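Local coordinates for protein agmatinase (Burkholderia thailandensis, PDB 4DZ4) that probably hydrolyses agmatine to putrescine and urea, as an arginase-family enzyme that binds two manganese ions in each subunit, at residues B[229-232]-B[233-237]; B[215-218]-B[219-223]; B[138-141]-B[142-146]; B[182-185]-B[186-190]. All blocks are in the same frame, centred on the assembly; numbering follows the deposited sequence.

Contact 1. Residues B[229-232]-B[233-237]; sequences LERI and ESIVG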
loop_
_atom_site.group_PDB
_atom_site.type_symbol
_atom_site.label_atom_id
_atom_site.label_comp_id
_atom_site.label_asym_id
_atom_site.label_seq_id
_atom_site.Cartn_x
_atom_site.Cartn_y
_atom_site.Cartn_z
ATOM N N LEU B 229 18.726 25.498 17.356
ATOM C CA LEU B 229 20.070 25.419 16.854
ATOM C C LEU B 229 21.035 26.169 17.778
ATOM O O LEU B 229 22.127 25.684 18.079
ATOM C CB LEU B 229 20.062 26.001 15.445
ATOM C CG LEU B 229 21.306 26.440 14.738
ATOM C CD1 LEU B 229 22.219 25.219 14.655
ATOM C CD2 LEU B 229 20.821 26.880 13.370
ATOM N N GLU B 230 20.628 27.348 18.233
ATOM C CA GLU B 230 21.498 28.154 19.090
ATOM C C GLU B 230 21.682 27.538 20.477
ATOM O O GLU B 230 22.779 27.588 21.051
ATOM C CB GLU B 230 21.026 29.620 19.128
ATOM C CG GLU B 230 21.192 30.293 17.763
ATOM C CD GLU B 230 20.649 31.712 17.693
ATOM O OE1 GLU B 230 20.074 32.185 18.698
ATOM O OE2 GLU B 230 20.793 32.363 16.630
ATOM N N ARG B 231 20.624 26.904 20.989
ATOM C CA ARG B 231 20.719 26.204 22.265
ATOM C C ARG B 231 21.669 24.983 22.163
ATOM O O ARG B 231 22.478 24.759 23.068
ATOM C CB ARG B 231 19.321 25.792 22.788
ATOM C CG ARG B 231 19.339 25.085 24.149
ATOM C CD ARG B 231 19.863 25.952 25.297
ATOM N NE ARG B 231 18.978 27.088 25.541
ATOM C CZ ARG B 231 17.868 27.031 26.275
ATOM N NH1 ARG B 231 17.511 25.898 26.870
ATOM N NH2 ARG B 231 17.118 28.120 26.425
ATOM N N ILE B 232 21.571 24.217 21.068
ATOM C CA ILE B 232 22.516 23.115 20.791
ATOM C C ILE B 232 23.974 23.600 20.804
ATOM O O ILE B 232 24.817 23.031 21.498
ATOM C CB ILE B 232 22.195 22.369 19.458
ATOM C CG1 ILE B 232 20.826 21.664 19.549
ATOM C CG2 ILE B 232 23.337 21.428 19.073
ATOM C CD1 ILE B 232 20.240 21.216 18.220
ATOM N N GLU B 233 24.251 24.675 20.069
ATOM C CA GLU B 233 25.609 25.225 19.993
ATOM C C GLU B 233 26.115 25.624 21.372
ATOM O O GLU B 233 27.276 25.369 21.731
ATOM C CB GLU B 233 25.625 26.451 19.088
ATOM C CG GLU B 233 25.383 26.149 17.627
ATOM C CD GLU B 233 25.502 27.408 16.798
ATOM O OE1 GLU B 233 24.588 28.259 16.876
ATOM O OE2 GLU B 233 26.526 27.572 16.105
ATOM N N SER B 234 25.225 26.223 22.159
ATOM C CA SER B 234 25.548 26.676 23.501
ATOM C C SER B 234 25.919 25.509 24.422
ATOM O O SER B 234 26.846 25.593 25.231
ATOM C CB SER B 234 24.376 27.441 24.101
ATOM O OG SER B 234 24.797 28.022 25.319
ATOM N N ILE B 235 25.192 24.408 24.273
ATOM C CA ILE B 235 25.404 23.235 25.111
ATOM C C ILE B 235 26.710 22.492 24.766
ATOM O O ILE B 235 27.479 22.131 25.666
ATOM C CB ILE B 235 24.188 22.283 25.011
ATOM C CG1 ILE B 235 23.003 22.895 25.763
ATOM C CG2 ILE B 235 24.542 20.895 25.555
ATOM C CD1 ILE B 235 21.639 22.350 25.392
ATOM N N VAL B 236 26.957 22.265 23.480
ATOM C CA VAL B 236 28.128 21.466 23.087
ATOM C C VAL B 236 29.434 22.271 22.986
ATOM O O VAL B 236 30.527 21.700 23.053
ATOM C CB VAL B 236 27.890 20.616 21.803
ATOM C CG1 VAL B 236 26.646 19.738 21.963
ATOM C CG2 VAL B 236 27.772 21.498 20.561
ATOM N N GLY B 237 29.316 23.590 22.830
ATOM C CA GLY B 237 30.489 24.459 22.657
ATOM C C GLY B 237 31.408 23.877 21.594
ATOM O O GLY B 237 30.961 23.561 20.489
#

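Contact 2. Residues B[215-218]-B[219-223]; sequences LDAA and WVHEH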
loop_
_atom_site.group_PDB
_atom_site.type_symbol
_atom_site.label_atom_id
_atom_site.label_comp_id
_atom_site.label_asym_id
_atom_site.label_seq_id
_atom_site.Cartn_x
_atom_site.Cartn_y
_atom_site.Cartn_z
ATOM N N LEU B 215 15.271 19.283 24.797
ATOM C CA LEU B 215 14.482 20.287 24.095
ATOM C C LEU B 215 13.341 19.472 23.471
ATOM O O LEU B 215 13.521 18.859 22.419
ATOM C CB LEU B 215 15.314 21.022 23.040
ATOM C CG LEU B 215 16.631 21.666 23.504
ATOM C CD1 LEU B 215 17.379 22.345 22.355
ATOM C CD2 LEU B 215 16.330 22.671 24.634
ATOM N N ASP B 216 12.195 19.429 24.155
ATOM C CA ASP B 216 11.152 18.517 23.701
ATOM C C ASP B 216 10.474 19.020 22.424
ATOM O O ASP B 216 10.713 20.159 21.987
ATOM C CB ASP B 216 10.186 18.107 24.846
ATOM C CG ASP B 216 9.279 19.228 25.344
ATOM O OD1 ASP B 216 9.206 20.340 24.761
ATOM O OD2 ASP B 216 8.609 18.972 26.381
ATOM N N ALA B 217 9.704 18.146 21.767
ATOM C CA ALA B 217 9.008 18.559 20.555
ATOM C C ALA B 217 8.229 19.877 20.752
ATOM O O ALA B 217 8.329 20.781 19.923
ATOM C CB ALA B 217 8.084 17.445 20.054
ATOM N N ALA B 218 7.482 19.998 21.849
ATOM C CA ALA B 218 6.713 21.226 22.097
ATOM C C ALA B 218 7.629 22.448 22.165
ATOM O O ALA B 218 7.279 23.529 21.676
ATOM C CB ALA B 218 5.915 21.128 23.385
ATOM N N TRP B 219 8.809 22.252 22.736
ATOM C CA TRP B 219 9.755 23.359 22.905
ATOM C C TRP B 219 10.236 23.821 21.546
ATOM O O TRP B 219 10.323 25.026 21.275
ATOM C CB TRP B 219 10.900 22.914 23.818
ATOM C CG TRP B 219 11.800 24.051 24.250
ATOM C CD1 TRP B 219 11.789 24.724 25.472
ATOM C CD2 TRP B 219 12.908 24.651 23.485
ATOM N NE1 TRP B 219 12.795 25.686 25.510
ATOM C CE2 TRP B 219 13.480 25.701 24.339
ATOM C CE3 TRP B 219 13.442 24.453 22.217
ATOM C CZ2 TRP B 219 14.562 26.483 23.921
ATOM C CZ3 TRP B 219 14.518 25.242 21.814
ATOM C CH2 TRP B 219 15.053 26.243 22.639
ATOM N N VAL B 220 10.525 22.865 20.663
ATOM C CA VAL B 220 10.995 23.182 19.330
ATOM C C VAL B 220 9.896 23.912 18.561
ATOM O O VAL B 220 10.168 24.899 17.892
ATOM C CB VAL B 220 11.487 21.942 18.562
ATOM C CG1 VAL B 220 11.863 22.291 17.126
ATOM C CG2 VAL B 220 12.666 21.329 19.303
ATOM N N HIS B 221 8.657 23.443 18.687
ATOM C CA HIS B 221 7.539 24.070 17.994
ATOM C C HIS B 221 7.337 25.489 18.488
ATOM O O HIS B 221 7.050 26.384 17.706
ATOM C CB HIS B 221 6.261 23.257 18.212
ATOM C CG HIS B 221 6.250 21.933 17.477
ATOM N ND1 HIS B 221 6.601 21.821 16.177
ATOM C CD2 HIS B 221 5.894 20.659 17.900
ATOM C CE1 HIS B 221 6.485 20.535 15.793
ATOM N NE2 HIS B 221 6.043 19.827 16.852
ATOM N N GLU B 222 7.462 25.679 19.794
ATOM C CA GLU B 222 7.263 26.991 20.414
ATOM C C GLU B 222 8.363 28.004 20.050
ATOM O O GLU B 222 8.074 29.168 19.777
ATOM C CB GLU B 222 7.180 26.848 21.937
ATOM C CG GLU B 222 7.190 28.176 22.700
ATOM C CD GLU B 222 5.933 29.007 22.489
ATOM O OE1 GLU B 222 4.976 28.538 21.818
ATOM O OE2 GLU B 222 5.885 30.159 23.003
ATOM N N HIS B 223 9.615 27.560 20.072
ATOM C CA HIS B 223 10.755 28.475 19.990
ATOM C C HIS B 223 11.361 28.565 18.628
ATOM O O HIS B 223 11.985 29.585 18.294
ATOM C CB HIS B 223 11.800 28.090 21.035
ATOM C CG HIS B 223 11.329 28.293 22.452
ATOM N ND1 HIS B 223 10.792 27.302 23.192
ATOM C CD2 HIS B 223 11.279 29.441 23.241
ATOM C CE1 HIS B 223 10.434 27.781 24.398
ATOM N NE2 HIS B 223 10.737 29.089 24.431
#

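Contact 3. Residues B[138-141]-B[142-146]; sequences DHYI and TYPLL. With MN (manganese (II) ion), chain P.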
loop_
_atom_site.group_PDB
_atom_site.type_symbol
_atom_site.label_atom_id
_atom_site.label_comp_id
_atom_site.label_asym_id
_atom_site.label_seq_id
_atom_site.Cartn_x
_atom_site.Cartn_y
_atom_site.Cartn_z
ATOM N N ASP B 138 18.471 -0.146 13.672
ATOM C CA ASP B 138 17.846 0.406 14.878
ATOM C C ASP B 138 18.848 1.171 15.744
ATOM O O ASP B 138 20.067 1.126 15.514
ATOM C CB ASP B 138 17.018 -0.660 15.634
ATOM C CG ASP B 138 17.889 -1.653 16.448
ATOM O OD1 ASP B 138 18.821 -1.206 17.165
ATOM O OD2 ASP B 138 17.581 -2.880 16.416
ATOM N N HIS B 139 18.327 1.936 16.693
ATOM C CA HIS B 139 19.183 2.875 17.439
ATOM C C HIS B 139 20.255 2.233 18.285
ATOM O O HIS B 139 21.222 2.901 18.685
ATOM C CB HIS B 139 18.327 3.822 18.285
ATOM C CG HIS B 139 18.843 5.254 18.288
ATOM N ND1 HIS B 139 18.046 6.311 18.547
ATOM C CD2 HIS B 139 20.113 5.767 18.040
ATOM C CE1 HIS B 139 18.761 7.441 18.456
ATOM N NE2 HIS B 139 20.034 7.114 18.144
ATOM N N TYR B 140 20.105 0.940 18.590
ATOM C CA TYR B 140 21.125 0.267 19.397
ATOM C C TYR B 140 22.516 0.454 18.776
ATOM O O TYR B 140 23.522 0.538 19.503
ATOM C CB TYR B 140 20.827 -1.228 19.549
ATOM C CG TYR B 140 21.943 -1.923 20.299
ATOM C CD1 TYR B 140 21.969 -1.926 21.687
ATOM C CD2 TYR B 140 23.000 -2.536 19.602
ATOM C CE1 TYR B 140 23.013 -2.534 22.380
ATOM C CE2 TYR B 140 24.053 -3.137 20.280
ATOM C CZ TYR B 140 24.037 -3.144 21.672
ATOM O OH TYR B 140 25.073 -3.742 22.371
ATOM N N ILE B 141 22.582 0.521 17.441
ATOM C CA ILE B 141 23.914 0.584 16.779
ATOM C C ILE B 141 24.775 1.741 17.285
ATOM O O ILE B 141 26.017 1.664 17.265
ATOM C CB ILE B 141 23.819 0.613 15.228
ATOM C CG1 ILE B 141 23.310 1.981 14.708
ATOM C CG2 ILE B 141 22.978 -0.586 14.725
ATOM C CD1 ILE B 141 23.368 2.145 13.185
ATOM N N THR B 142 24.135 2.818 17.740
ATOM C CA THR B 142 24.885 3.995 18.159
ATOM C C THR B 142 25.773 3.756 19.399
ATOM O O THR B 142 26.831 4.397 19.556
ATOM C CB THR B 142 23.942 5.175 18.372
ATOM O OG1 THR B 142 23.176 5.371 17.174
ATOM C CG2 THR B 142 24.745 6.470 18.685
ATOM N N TYR B 143 25.368 2.810 20.241
ATOM C CA TYR B 143 26.165 2.481 21.416
ATOM C C TYR B 143 27.541 1.899 21.025
ATOM O O TYR B 143 28.565 2.468 21.384
ATOM C CB TYR B 143 25.347 1.572 22.360
ATOM C CG TYR B 143 26.083 1.070 23.563
ATOM C CD1 TYR B 143 26.835 1.940 24.386
ATOM C CD2 TYR B 143 25.999 -0.282 23.929
ATOM C CE1 TYR B 143 27.511 1.458 25.502
ATOM C CE2 TYR B 143 26.695 -0.775 25.034
ATOM C CZ TYR B 143 27.424 0.118 25.829
ATOM O OH TYR B 143 28.073 -0.374 26.930
ATOM N N PRO B 144 27.589 0.793 20.247
ATOM C CA PRO B 144 28.946 0.366 19.875
ATOM C C PRO B 144 29.694 1.376 18.997
ATOM O O PRO B 144 30.929 1.465 19.061
ATOM C CB PRO B 144 28.720 -0.954 19.093
ATOM C CG PRO B 144 27.222 -1.016 18.843
ATOM C CD PRO B 144 26.596 -0.263 19.989
ATOM N N LEU B 145 28.957 2.185 18.226
ATOM C CA LEU B 145 29.611 3.230 17.440
ATOM C C LEU B 145 30.266 4.244 18.369
ATOM O O LEU B 145 31.406 4.658 18.119
ATOM C CB LEU B 145 28.614 3.922 16.491
ATOM C CG LEU B 145 28.102 3.061 15.312
ATOM C CD1 LEU B 145 27.074 3.848 14.499
ATOM C CD2 LEU B 145 29.240 2.575 14.396
ATOM N N LEU B 146 29.576 4.621 19.442
ATOM C CA LEU B 146 30.144 5.542 20.423
ATOM C C LEU B 146 31.367 4.941 21.133
ATOM O O LEU B 146 32.328 5.639 21.427
ATOM C CB LEU B 146 29.094 5.965 21.453
ATOM C CG LEU B 146 28.043 6.952 20.945
ATOM C CD1 LEU B 146 26.938 7.039 21.985
ATOM C CD2 LEU B 146 28.638 8.342 20.631
HETATM MN MN MN P . 16.078 6.139 19.488
HETATM O O HOH W 1 14.227 5.730 19.929
#

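Contact 4. Residues B[182-185]-B[186-190]; sequences MFYK and AVKDG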
loop_
_atom_site.group_PDB
_atom_site.type_symbol
_atom_site.label_atom_id
_atom_site.label_comp_id
_atom_site.label_asym_id
_atom_site.label_seq_id
_atom_site.Cartn_x
_atom_site.Cartn_y
_atom_site.Cartn_z
ATOM N N MET B 182 20.263 1.864 25.364
ATOM C CA MET B 182 21.720 1.917 25.086
ATOM C C MET B 182 22.390 3.250 25.463
ATOM O O MET B 182 23.611 3.288 25.706
ATOM C CB MET B 182 22.064 1.477 23.655
ATOM C CG MET B 182 21.815 2.502 22.541
ATOM S SD MET B 182 20.048 2.622 22.284
ATOM C CE MET B 182 20.002 4.238 21.488
ATOM N N PHE B 183 21.613 4.330 25.559
ATOM C CA PHE B 183 22.223 5.589 26.047
ATOM C C PHE B 183 22.271 5.703 27.562
ATOM O O PHE B 183 23.058 6.498 28.085
ATOM C CB PHE B 183 21.633 6.871 25.401
ATOM C CG PHE B 183 21.820 6.945 23.888
ATOM C CD1 PHE B 183 22.894 6.310 23.258
ATOM C CD2 PHE B 183 20.944 7.676 23.105
ATOM C CE1 PHE B 183 23.074 6.371 21.878
ATOM C CE2 PHE B 183 21.112 7.738 21.721
ATOM C CZ PHE B 183 22.170 7.086 21.097
ATOM N N TYR B 184 21.428 4.942 28.261
ATOM C CA TYR B 184 21.654 4.720 29.684
ATOM C C TYR B 184 23.035 4.080 29.857
ATOM O O TYR B 184 23.828 4.521 30.690
ATOM C CB TYR B 184 20.558 3.824 30.269
ATOM C CG TYR B 184 20.729 3.433 31.728
ATOM C CD1 TYR B 184 20.304 4.284 32.770
ATOM C CD2 TYR B 184 21.291 2.189 32.075
ATOM C CE1 TYR B 184 20.441 3.888 34.099
ATOM C CE2 TYR B 184 21.453 1.811 33.397
ATOM C CZ TYR B 184 21.030 2.661 34.402
ATOM O OH TYR B 184 21.159 2.253 35.703
ATOM N N LYS B 185 23.310 3.032 29.069
ATOM C CA LYS B 185 24.610 2.356 29.183
ATOM C C LYS B 185 25.746 3.302 28.802
ATOM O O LYS B 185 26.770 3.331 29.477
ATOM C CB LYS B 185 24.617 1.083 28.321
ATOM C CG LYS B 185 23.500 0.116 28.742
ATOM C CD LYS B 185 23.454 -1.096 27.814
ATOM C CE LYS B 185 22.239 -1.967 28.129
ATOM N NZ LYS B 185 22.224 -3.107 27.146
ATOM N N ALA B 186 25.560 4.086 27.740
ATOM C CA ALA B 186 26.570 5.056 27.285
ATOM C C ALA B 186 26.890 6.082 28.394
ATOM O O ALA B 186 28.045 6.404 28.619
ATOM C CB ALA B 186 26.119 5.768 26.015
ATOM N N VAL B 187 25.867 6.560 29.106
ATOM C CA VAL B 187 26.106 7.468 30.236
ATOM C C VAL B 187 26.823 6.773 31.397
ATOM O O VAL B 187 27.802 7.294 31.948
ATOM C CB VAL B 187 24.819 8.151 30.751
ATOM C CG1 VAL B 187 25.097 8.859 32.088
ATOM C CG2 VAL B 187 24.311 9.130 29.705
ATOM N N LYS B 188 26.357 5.580 31.752
ATOM C CA LYS B 188 27.011 4.828 32.819
ATOM C C LYS B 188 28.482 4.467 32.473
ATOM O O LYS B 188 29.336 4.430 33.363
ATOM C CB LYS B 188 26.187 3.586 33.175
ATOM C CG LYS B 188 24.790 3.924 33.717
ATOM C CD LYS B 188 24.801 4.715 35.026
ATOM C CE LYS B 188 23.606 5.661 35.055
ATOM N NZ LYS B 188 23.559 6.548 36.254
ATOM N N ASP B 189 28.777 4.221 31.201
ATOM C CA ASP B 189 30.157 3.932 30.765
ATOM C C ASP B 189 31.024 5.197 30.706
ATOM O O ASP B 189 32.230 5.086 30.494
ATOM C CB ASP B 189 30.210 3.267 29.379
ATOM C CG ASP B 189 29.595 1.871 29.343
ATOM O OD1 ASP B 189 29.241 1.300 30.409
ATOM O OD2 ASP B 189 29.498 1.346 28.211
ATOM N N GLY B 190 30.425 6.373 30.890
ATOM C CA GLY B 190 31.148 7.647 30.730
ATOM C C GLY B 190 31.513 7.990 29.285
ATOM O O GLY B 190 32.427 8.802 29.054
#

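Contact 1. Residues B[229-232]-B[233-237]
R231 and I235, one helical turn apart, lean across each other on helix 225-236. The arginine sets out with CG anti to its own amide nitrogen (chi1 -178°) and then bends at chi2 and chi3, which lays its methylene groups beside the isoleucine: CG of R231 comes 3.8 Å from CD1 of I235, and CD follows at about the same spacing. The touch is made by aliphatic carbons, and the guanidinium group lies beyond it. On another flank, E230 and E233 are also set obliquely, with carboxylate planes turned 35° apart. CG of E230 stands 4.1 Å from OE1 of E233, while OE2 of E230 and OE1 of E233 remain 5.6 Å apart. The stem of E233 folds back along the helix, its CG 3.3 Å from the carbonyl oxygen of L229. Beneath the side chains runs the i to i+4 ladder, from E233 N to L229 O at 3.1 Å through V236 N to I232 O at 3.0 Å. G237, with positive phi, ends the helix and returns its N to E233 O. I232 and V236 turn to the sheet, where both meet I160, and I232 also packs on V198 and V200. The helix is thus amphipathic: branched aliphatic groups seat it on the parallel sheet of the arginase fold, while E230 and E233 keep their carboxylates apart on the polar side, where solvent can probably screen the two like charges.

Contact 2. Residues B[215-218]-B[219-223]
L215 lies under the indole of W219, the side chains running side by side and pointing the same way. CD2 of L215 sits 4.0 Å from the centroid of the six-membered ring of W219 and only 4° off its normal, a CH-pi contact over the face, while CB of L215 meets CE3 of W219 at 4.0 Å. This is the compact part, thickened by T228 and R231 of the next helix. On the opposite face, ND1 of H223 lies over the ring and donates to W219 O at 3.0 Å. That oxygen also accepts from H223 N, the donors coming from opposite faces of the carbonyl plane.

Strand 213-216, outermost in the parallel sheet of this chain, leads into helix 217-223, with D216 at the N-cap. With chi1 at 69°, its carboxylate curls back so that OD1 accepts from W219 N at 2.8 Å; OD2 bonds to the hydroxyl of Y86 of the second subunit, tying the cap to the oligomer. H221 is held too, ND1 bonded to Q270 and the ring packed on A269 of the second subunit.

A218 and E222 form the looser, exposed side, joined by E222 N to A218 O.

Contact 3. Residues B[138-141]-B[142-146]
The backbone passes from an Asx turn, in which D138 OD1 accepts from Y140 N, through a 3-10 turn closed by T142 N to H139 O at 3.1 Å, into the alpha helix whose L145 N bonds to I141 O. In both T142 N to H139 O and Y143 N to Y140 O the donor stands well above the carbonyl plane, consistent with the tight 3-10 winding. H139 binds manganese through ND1 at 2.2 Å; D163, D167 and D246 bind the same ion, and a water lies 1.9 Å from it. NE2 of H139 is hydrogen-bonded to T244, a second-shell residue that probably fixes the rotation of the metal-binding ring. The far edge of the imidazole meets T142: OG1 of T142, held by a hydrogen bond to D287, lies in the ring plane, 3.2 Å from CD2 of H139. Y140, its CG anti to the backbone N (chi1 176°), reaches over the next turn. Its CE2 packs 3.8 Å from CD of P144, the two side chains crossing at about a right angle, and its OH reaches the ring edge of Y143, 3.9 Å from CD2. CG1 of I141 lies 4.2 Å from CD1 of L145, a loose apolar contact. This buried turn joins strand 131-136 to helix 142-153: P144 packs on helix 114-126, T142 and L145 meet Y242 of strand 240-246, and M182 of helix 182-188 covers Y140 and Y143.

Contact 4. Residues B[182-185]-B[186-190]
Aliphatic-to-ring contact dominates between Y184 and K188, one turn apart on helix 182-188. The lysine bends at chi2 and chi3 and crosses the phenol obliquely: its CG stands over one face, 4.1 Å from the centroid of the Y184 ring and 15° off the normal, a CH-pi contact. Further out, CE of K188 comes 3.8 Å from CE1 of Y184, so two methylene groups rest against the same ring. F183 makes a slighter apolar contact, CD1 to CB of A186 at 4.3 Å, while CE of M182 sits over the centre of one face of the F183 ring, 3.5 Å above its plane. M182 also packs on H139 and D167, which bind manganese, and F183 meets the rings of H139 and H161 edge-to-face.

The helix is the connection in the beta-alpha-beta unit between strands 158-162 and 198-202. Backbone bonds run in i to i+4 order, from A186 N to M182 O through K188 N to Y184 O to D189 N on K185 O, the last 2.8 Å long. G190, with positive phi, completes a Schellman motif and returns its N to V187 O.

Polar side chains bond away from the turn itself. K185, fully extended from chi2 onward, carries NZ to S176 OG and P174 O, and D189 finds its partner in Y143 of helix 142-153.

In the fold
The four contacts fall into two touching pairs. Contacts 3 and 4 have centres 11 Å apart. M182, its side chain about 5 Å from a manganese ion, brings contact 4 to the metal site, its CE 3.3 Å from O of H139; away from the metal, OH of Y143 is hydrogen-bonded to OD2 of D189 at 2.6 Å and ties the two contacts again. Contacts 1 and 2 lie on consecutive helices, joined where CG of R231 meets CD1 of L215 at 3.8 Å and NH2 of R231 approaches CZ2 of W219. The pairs do not touch: nearest atoms of contacts 1 and 3 are about 12 Å apart. The side chain of A217 in contact 2 is likewise about 12 Å from a manganese ion.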